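Local coordinates for protein triggering receptor expressed on myeloid cells 1 (PDB 1U9K) that amplifies inflammatory responses as a myeloid cell-surface receptor signalling through TYROBP/DAP12, here represented by its V-type immunoglobulin domain, at residues D10-E13 with G14-L17; P22-I25 with M26-A29; K68-P71 with S72-M75. All blocks are in the same frame, centred on the assembly; numbering follows the deposited sequence.

Overall arrangement
The three contacts show how a V-type immunoglobulin sandwich closes its loops locally. Contact 1 turns the chain from strand 7-11 into strand 17-22; its centre lies 29 Å from that of contact 2, on the other side of the chain's centre. Contact 2, where strand 17-22 gives way to a short helix, and contact 3, which joins strands 65-70 and 75-80, are neighbours with centres 9 Å apart. Phe23 N probably bonds to Ala74 O (3.1 Å), Phe23 CZ packs 3.4 Å from His69 CE1, and Ile25 rests on Pro71. Zinc is found near both ends: Glu13 of contact 1 binds one ion directly, whereas the Tyr28 side chain of contact 2 is about 5 Å from a bound zinc.

Contact 1 (D10-E13 with G14-L17); sequences DLVE and GQTL. With ZN (zinc ion), chain C.
To one side of the Gln15 amide plane lies the Leu11 side chain, whose CD2 comes 3.4 Å from Gln15 OE1, while at the amide's edge the backbone N-H of Val12 points in the carbonyl plane at a lone pair of the same oxygen. The setting is a type II beta turn from Val12 to Gln15, the bend between the first two strands of the V-type domain. Gln15 closes it twice: its side-chain OE1 takes the nearly straight bond from Val12 N (2.8 Å, 173°), and its backbone N donates to Val12 O at 3.1 Å. With CG beside the backbone N (chi1 -78°) and the chain extended beyond, the amide reaches back across the turn. Gly14 occupies the third position, where a CB would clash with Glu13 O. Farther along, Leu11 CD1 meets Leu17 CD1 at 3.8 Å, and both leucines also pack on Leu83 and Leu111. Cut back to an alanine, Leu11 would lose both methyls, which is likely to open a gap beside Leu17 and strip the CD2 cover from one side of the Gln15 amide. The Glu13 carboxylate binds a zinc ion that Thr114 OXT also binds; the bond from Glu13 OE2 to zinc measures 1.8 Å.

Contact 2 (P22-I25 with M26-A29); sequences PFNI and MKYA
This is a helix N-cap, set in the loop that links strand 17-22 to strand 32-37, the place of the first hypervariable loop (CDR1) in an antibody variable domain. Asn24 caps the short helix 25-28 through its side-chain OD1. Its CG stands anti to the backbone N (chi1 179°), which brings OD1 round in front of the first turn. There OD1 accepts from Lys27 N at 3.2 Å, with the donor well above the amide's carbonyl plane, and weakly from Met26 N. The backbone oxygen meanwhile begins the helical bonding: Asn24 O receives Tyr28 N at 2.9 Å, and Lys27 N only weakly. Met26, Lys27 and Tyr28 thus all turn their N-H groups to Asn24, the first two to its side chain. Alongside the cap, the methylenes of Lys27 run obliquely past the amide, CG lying 3.9 Å from Asn24 ND2. Lys27 also lays its CB over the centre of one face of the Tyr28 ring, 3.7 Å above the plane. Toward the domain interior, the side chain of buried Phe23, which makes a cation-pi contact with Lys33, runs antiparallel past that of Tyr28. They come nearest where Phe23 CD1 lies 4.2 Å from Tyr28 CB.

Contact 3 (K68-P71 with S72-M75); sequences KHDP and SEAM
Ser72 meets Asp70 at the start of the tight connection between strands 65-70 and 75-80, a hairpin of the V-type sandwich closed through a 3-10 turn and a G1 beta bulge. Ser72 CB lies 3.6 Å from Asp70 OD1, and a water bridges the same two residues, donating to Asp70 OD1 at 2.7 Å and accepting from Ser72 N at 3.1 Å. Having CG anti to the backbone N (chi1 -164°) brings the Asp70 carboxylate beside the turn, in position for this bridge. Glu73 follows, its N donating to Asp70 O at 2.9 Å. Its extended side chain crosses that of Asp70 obliquely, so that the two carboxylates, with planes 31° apart, approach to 3.3 Å between Asp70 OD2 and Glu73 OE1. No hydrogen bond joins these acceptors, and the proximity of the charges would probably raise the proton affinity of one or both groups. Ala74 then takes the left-handed backbone conformation of the bulge, a position often held by glycine, while its N bonds to Pro71 O at 3.0 Å. Its methyl touches Ile25 of helix 25-28. Met75 restores strand pairing as the antiparallel hydrogen-bonded partner of Asp70, and its side chain packs on Lys20 and Pro22. Asp70 N donates to Met75 O at 2.8 Å. In return Met75 N donates to Asp70 O at 3.2 Å, reaching that oxygen from the face of its carbonyl plane opposite to Glu73 N.

Contact 1 (D10-E13 with G14-L17)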
loop_
_atom_site.group_PDB
_atom_site.type_symbol
_atom_site.label_atom_id
_atom_site.label_comp_id
_atom_site.label_asym_id
_atom_site.label_seq_id
_atom_site.Cartn_x
_atom_site.Cartn_y
_atom_site.Cartn_z
ATOM N N ASP A 10 -3.812 -14.099 -5.519
ATOM C CA ASP A 10 -3.160 -15.431 -5.391
ATOM C C ASP A 10 -1.900 -15.430 -6.232
ATOM O O ASP A 10 -1.982 -15.204 -7.449
ATOM C CB ASP A 10 -4.054 -16.486 -5.979
ATOM C CG ASP A 10 -5.092 -16.921 -5.040
ATOM O OD1 ASP A 10 -4.729 -17.565 -4.014
ATOM O OD2 ASP A 10 -6.287 -16.631 -5.248
ATOM N N LEU A 11 -0.742 -15.653 -5.622
ATOM C CA LEU A 11 0.486 -15.573 -6.379
ATOM C C LEU A 11 1.397 -16.702 -5.886
ATOM O O LEU A 11 1.125 -17.319 -4.881
ATOM C CB LEU A 11 1.186 -14.223 -6.175
ATOM C CG LEU A 11 0.388 -13.056 -6.755
ATOM C CD1 LEU A 11 0.938 -11.836 -6.190
ATOM C CD2 LEU A 11 0.421 -13.053 -8.274
ATOM N N VAL A 12 2.446 -16.918 -6.666
ATOM C CA VAL A 12 3.446 -17.912 -6.407
ATOM C C VAL A 12 4.602 -17.177 -5.819
ATOM O O VAL A 12 4.900 -16.015 -6.209
ATOM C CB VAL A 12 3.856 -18.637 -7.668
ATOM C CG1 VAL A 12 4.799 -19.768 -7.322
ATOM C CG2 VAL A 12 2.639 -19.192 -8.317
ATOM N N GLU A 13 5.263 -17.846 -4.903
ATOM C CA GLU A 13 6.503 -17.317 -4.338
ATOM C C GLU A 13 7.563 -16.980 -5.408
ATOM O O GLU A 13 7.739 -17.707 -6.391
ATOM C CB GLU A 13 7.047 -18.302 -3.325
ATOM C CG GLU A 13 7.311 -19.674 -3.871
ATOM C CD GLU A 13 7.783 -20.622 -2.789
ATOM O OE1 GLU A 13 8.859 -20.289 -2.209
ATOM O OE2 GLU A 13 7.143 -21.704 -2.598
ATOM N N GLY A 14 8.193 -15.814 -5.246
ATOM C CA GLY A 14 9.120 -15.272 -6.211
ATOM C C GLY A 14 8.509 -14.235 -7.147
ATOM O O GLY A 14 9.227 -13.500 -7.823
ATOM N N GLN A 15 7.184 -14.216 -7.250
ATOM C CA GLN A 15 6.511 -13.257 -8.124
ATOM C C GLN A 15 6.572 -11.912 -7.413
ATOM O O GLN A 15 6.983 -11.839 -6.256
ATOM C CB GLN A 15 5.022 -13.638 -8.370
ATOM C CG GLN A 15 4.861 -14.752 -9.395
ATOM C CD GLN A 15 3.428 -14.912 -9.818
ATOM O OE1 GLN A 15 2.647 -15.501 -9.083
ATOM N NE2 GLN A 15 3.072 -14.359 -10.969
ATOM N N THR A 16 6.124 -10.901 -8.123
ATOM C CA THR A 16 5.949 -9.551 -7.596
ATOM C C THR A 16 4.448 -9.259 -7.547
ATOM O O THR A 16 3.698 -9.559 -8.511
ATOM C CB THR A 16 6.607 -8.546 -8.524
ATOM O OG1 THR A 16 8.004 -8.773 -8.555
ATOM C CG2 THR A 16 6.454 -7.169 -8.023
ATOM N N LEU A 17 4.013 -8.768 -6.404
ATOM C CA LEU A 17 2.654 -8.266 -6.234
ATOM C C LEU A 17 2.594 -6.833 -6.707
ATOM O O LEU A 17 3.455 -6.036 -6.310
ATOM C CB LEU A 17 2.278 -8.302 -4.783
ATOM C CG LEU A 17 0.967 -7.634 -4.395
ATOM C CD1 LEU A 17 -0.155 -8.358 -5.077
ATOM C CD2 LEU A 17 0.795 -7.492 -2.889
HETATM ZN ZN ZN C . 5.627 -22.467 -3.321
#

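Contact 2 (P22-I25 with M26-A29)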
loop_
_atom_site.group_PDB
_atom_site.type_symbol
_atom_site.label_atom_id
_atom_site.label_comp_id
_atom_site.label_asym_id
_atom_site.label_seq_id
_atom_site.Cartn_x
_atom_site.Cartn_y
_atom_site.Cartn_z
ATOM N N PRO A 22 -6.352 3.731 -6.339
ATOM C CA PRO A 22 -6.745 5.105 -6.632
ATOM C C PRO A 22 -6.916 5.916 -5.355
ATOM O O PRO A 22 -7.305 5.367 -4.327
ATOM C CB PRO A 22 -8.110 4.951 -7.325
ATOM C CG PRO A 22 -8.223 3.626 -7.745
ATOM C CD PRO A 22 -7.399 2.792 -6.752
ATOM N N PHE A 23 -6.641 7.214 -5.426
ATOM C CA PHE A 23 -7.000 8.125 -4.345
ATOM C C PHE A 23 -7.665 9.372 -4.900
ATOM O O PHE A 23 -7.388 9.805 -6.005
ATOM C CB PHE A 23 -5.840 8.470 -3.423
ATOM C CG PHE A 23 -4.713 9.237 -4.074
ATOM C CD1 PHE A 23 -4.726 10.603 -4.066
ATOM C CD2 PHE A 23 -3.636 8.578 -4.631
ATOM C CE1 PHE A 23 -3.698 11.318 -4.657
ATOM C CE2 PHE A 23 -2.618 9.268 -5.219
ATOM C CZ PHE A 23 -2.656 10.661 -5.231
ATOM N N ASN A 24 -8.540 9.956 -4.101
ATOM C CA ASN A 24 -9.222 11.185 -4.486
ATOM C C ASN A 24 -8.269 12.376 -4.372
ATOM O O ASN A 24 -7.922 12.781 -3.252
ATOM C CB ASN A 24 -10.437 11.342 -3.576
ATOM C CG ASN A 24 -11.205 12.573 -3.858
ATOM O OD1 ASN A 24 -10.643 13.574 -4.274
ATOM N ND2 ASN A 24 -12.503 12.520 -3.654
ATOM N N ILE A 25 -7.873 12.961 -5.514
ATOM C CA ILE A 25 -6.897 14.055 -5.555
ATOM C C ILE A 25 -7.438 15.309 -4.939
ATOM O O ILE A 25 -6.663 16.102 -4.428
ATOM C CB ILE A 25 -6.413 14.362 -7.041
ATOM C CG1 ILE A 25 -5.296 13.428 -7.433
ATOM C CG2 ILE A 25 -5.907 15.836 -7.246
ATOM C CD1 ILE A 25 -3.912 14.013 -7.226
ATOM N N MET A 26 -8.742 15.535 -5.026
ATOM C CA MET A 26 -9.305 16.739 -4.429
ATOM C C MET A 26 -9.110 16.753 -2.924
ATOM O O MET A 26 -8.959 17.828 -2.362
ATOM C CB MET A 26 -10.790 16.863 -4.774
ATOM C CG MET A 26 -11.076 16.944 -6.263
ATOM S SD MET A 26 -12.790 17.376 -6.620
ATOM C CE MET A 26 -12.826 19.085 -6.087
ATOM N N LYS A 27 -9.179 15.599 -2.285
ATOM C CA LYS A 27 -9.060 15.490 -0.835
ATOM C C LYS A 27 -7.647 15.231 -0.334
ATOM O O LYS A 27 -7.223 15.753 0.703
ATOM C CB LYS A 27 -9.961 14.367 -0.339
ATOM C CG LYS A 27 -11.461 14.657 -0.502
ATOM C CD LYS A 27 -12.284 14.109 0.659
ATOM C CE LYS A 27 -12.685 12.676 0.444
ATOM N NZ LYS A 27 -14.195 12.558 0.399
ATOM N N TYR A 28 -6.903 14.423 -1.063
ATOM C CA TYR A 28 -5.708 13.806 -0.519
ATOM C C TYR A 28 -4.475 14.154 -1.313
ATOM O O TYR A 28 -3.502 13.483 -1.148
ATOM C CB TYR A 28 -5.868 12.284 -0.419
ATOM C CG TYR A 28 -7.058 11.889 0.396
ATOM C CD1 TYR A 28 -7.195 12.323 1.715
ATOM C CD2 TYR A 28 -8.045 11.093 -0.139
ATOM C CE1 TYR A 28 -8.271 11.946 2.470
ATOM C CE2 TYR A 28 -9.160 10.688 0.645
ATOM C CZ TYR A 28 -9.241 11.116 1.931
ATOM O OH TYR A 28 -10.315 10.768 2.692
ATOM N N ALA A 29 -4.504 15.216 -2.128
ATOM C CA ALA A 29 -3.318 15.597 -2.920
ATOM C C ALA A 29 -2.103 15.828 -1.987
ATOM O O ALA A 29 -1.023 15.287 -2.234
ATOM C CB ALA A 29 -3.552 16.808 -3.754
#

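Contact 3 (K68-P71 with S72-M75)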
loop_
_atom_site.group_PDB
_atom_site.type_symbol
_atom_site.label_atom_id
_atom_site.label_comp_id
_atom_site.label_asym_id
_atom_site.label_seq_id
_atom_site.Cartn_x
_atom_site.Cartn_y
_atom_site.Cartn_z
ATOM N N LYS A 68 4.753 3.810 -5.596
ATOM C CA LYS A 68 4.829 4.846 -6.609
ATOM C C LYS A 68 3.661 5.745 -6.341
ATOM O O LYS A 68 2.522 5.286 -6.266
ATOM C CB LYS A 68 4.766 4.252 -7.985
ATOM C CG LYS A 68 6.027 3.633 -8.517
ATOM C CD LYS A 68 5.688 3.050 -9.910
ATOM C CE LYS A 68 6.942 2.761 -10.789
ATOM N NZ LYS A 68 7.427 1.441 -10.282
ATOM N N HIS A 69 3.946 7.002 -6.110
ATOM C CA HIS A 69 2.941 8.043 -5.967
ATOM C C HIS A 69 2.782 8.756 -7.289
ATOM O O HIS A 69 3.639 9.552 -7.691
ATOM C CB HIS A 69 3.317 8.996 -4.832
ATOM C CG HIS A 69 2.368 10.214 -4.698
ATOM N ND1 HIS A 69 1.065 10.098 -4.263
ATOM C CD2 HIS A 69 2.568 11.528 -4.947
ATOM C CE1 HIS A 69 0.503 11.292 -4.250
ATOM N NE2 HIS A 69 1.392 12.176 -4.661
ATOM N N ASP A 70 1.640 8.529 -7.946
ATOM C CA ASP A 70 1.391 9.025 -9.265
ATOM C C ASP A 70 0.163 9.914 -9.291
ATOM O O ASP A 70 -0.851 9.548 -9.841
ATOM C CB ASP A 70 1.240 7.821 -10.193
ATOM C CG ASP A 70 1.358 8.151 -11.653
ATOM O OD1 ASP A 70 1.202 9.324 -12.117
ATOM O OD2 ASP A 70 1.547 7.218 -12.441
ATOM N N PRO A 71 0.269 11.132 -8.785
ATOM C CA PRO A 71 -0.908 12.003 -8.719
ATOM C C PRO A 71 -1.408 12.409 -10.067
ATOM O O PRO A 71 -2.616 12.725 -10.184
ATOM C CB PRO A 71 -0.416 13.241 -7.870
ATOM C CG PRO A 71 1.125 13.204 -8.035
ATOM C CD PRO A 71 1.481 11.773 -8.223
ATOM N N SER A 72 -0.543 12.437 -11.099
ATOM C CA SER A 72 -1.005 12.643 -12.447
ATOM C C SER A 72 -2.108 11.669 -12.869
ATOM O O SER A 72 -2.920 12.032 -13.671
ATOM C CB SER A 72 0.138 12.473 -13.453
ATOM O OG SER A 72 -0.354 12.877 -14.721
ATOM N N GLU A 73 -2.131 10.479 -12.297
ATOM C CA GLU A 73 -3.145 9.445 -12.594
ATOM C C GLU A 73 -4.076 9.215 -11.390
ATOM O O GLU A 73 -4.845 8.275 -11.387
ATOM C CB GLU A 73 -2.478 8.108 -12.992
ATOM C CG GLU A 73 -1.695 8.065 -14.300
ATOM C CD GLU A 73 -0.991 6.707 -14.567
ATOM O OE1 GLU A 73 -1.106 5.744 -13.778
ATOM O OE2 GLU A 73 -0.217 6.569 -15.461
ATOM N N ALA A 74 -3.948 10.053 -10.365
ATOM C CA ALA A 74 -4.659 9.937 -9.099
ATOM C C ALA A 74 -4.523 8.511 -8.567
ATOM O O ALA A 74 -5.509 7.866 -8.225
ATOM C CB ALA A 74 -6.118 10.306 -9.291
ATOM N N MET A 75 -3.280 8.025 -8.515
ATOM C CA MET A 75 -2.961 6.614 -8.318
ATOM C C MET A 75 -1.740 6.467 -7.379
ATOM O O MET A 75 -0.737 7.169 -7.509
ATOM C CB MET A 75 -2.662 5.954 -9.691
ATOM C CG MET A 75 -2.231 4.478 -9.706
ATOM S SD MET A 75 -3.536 3.424 -9.008
ATOM C CE MET A 75 -5.038 3.855 -10.046
HETATM O O HOH W 1 2.447 11.608 -11.383
#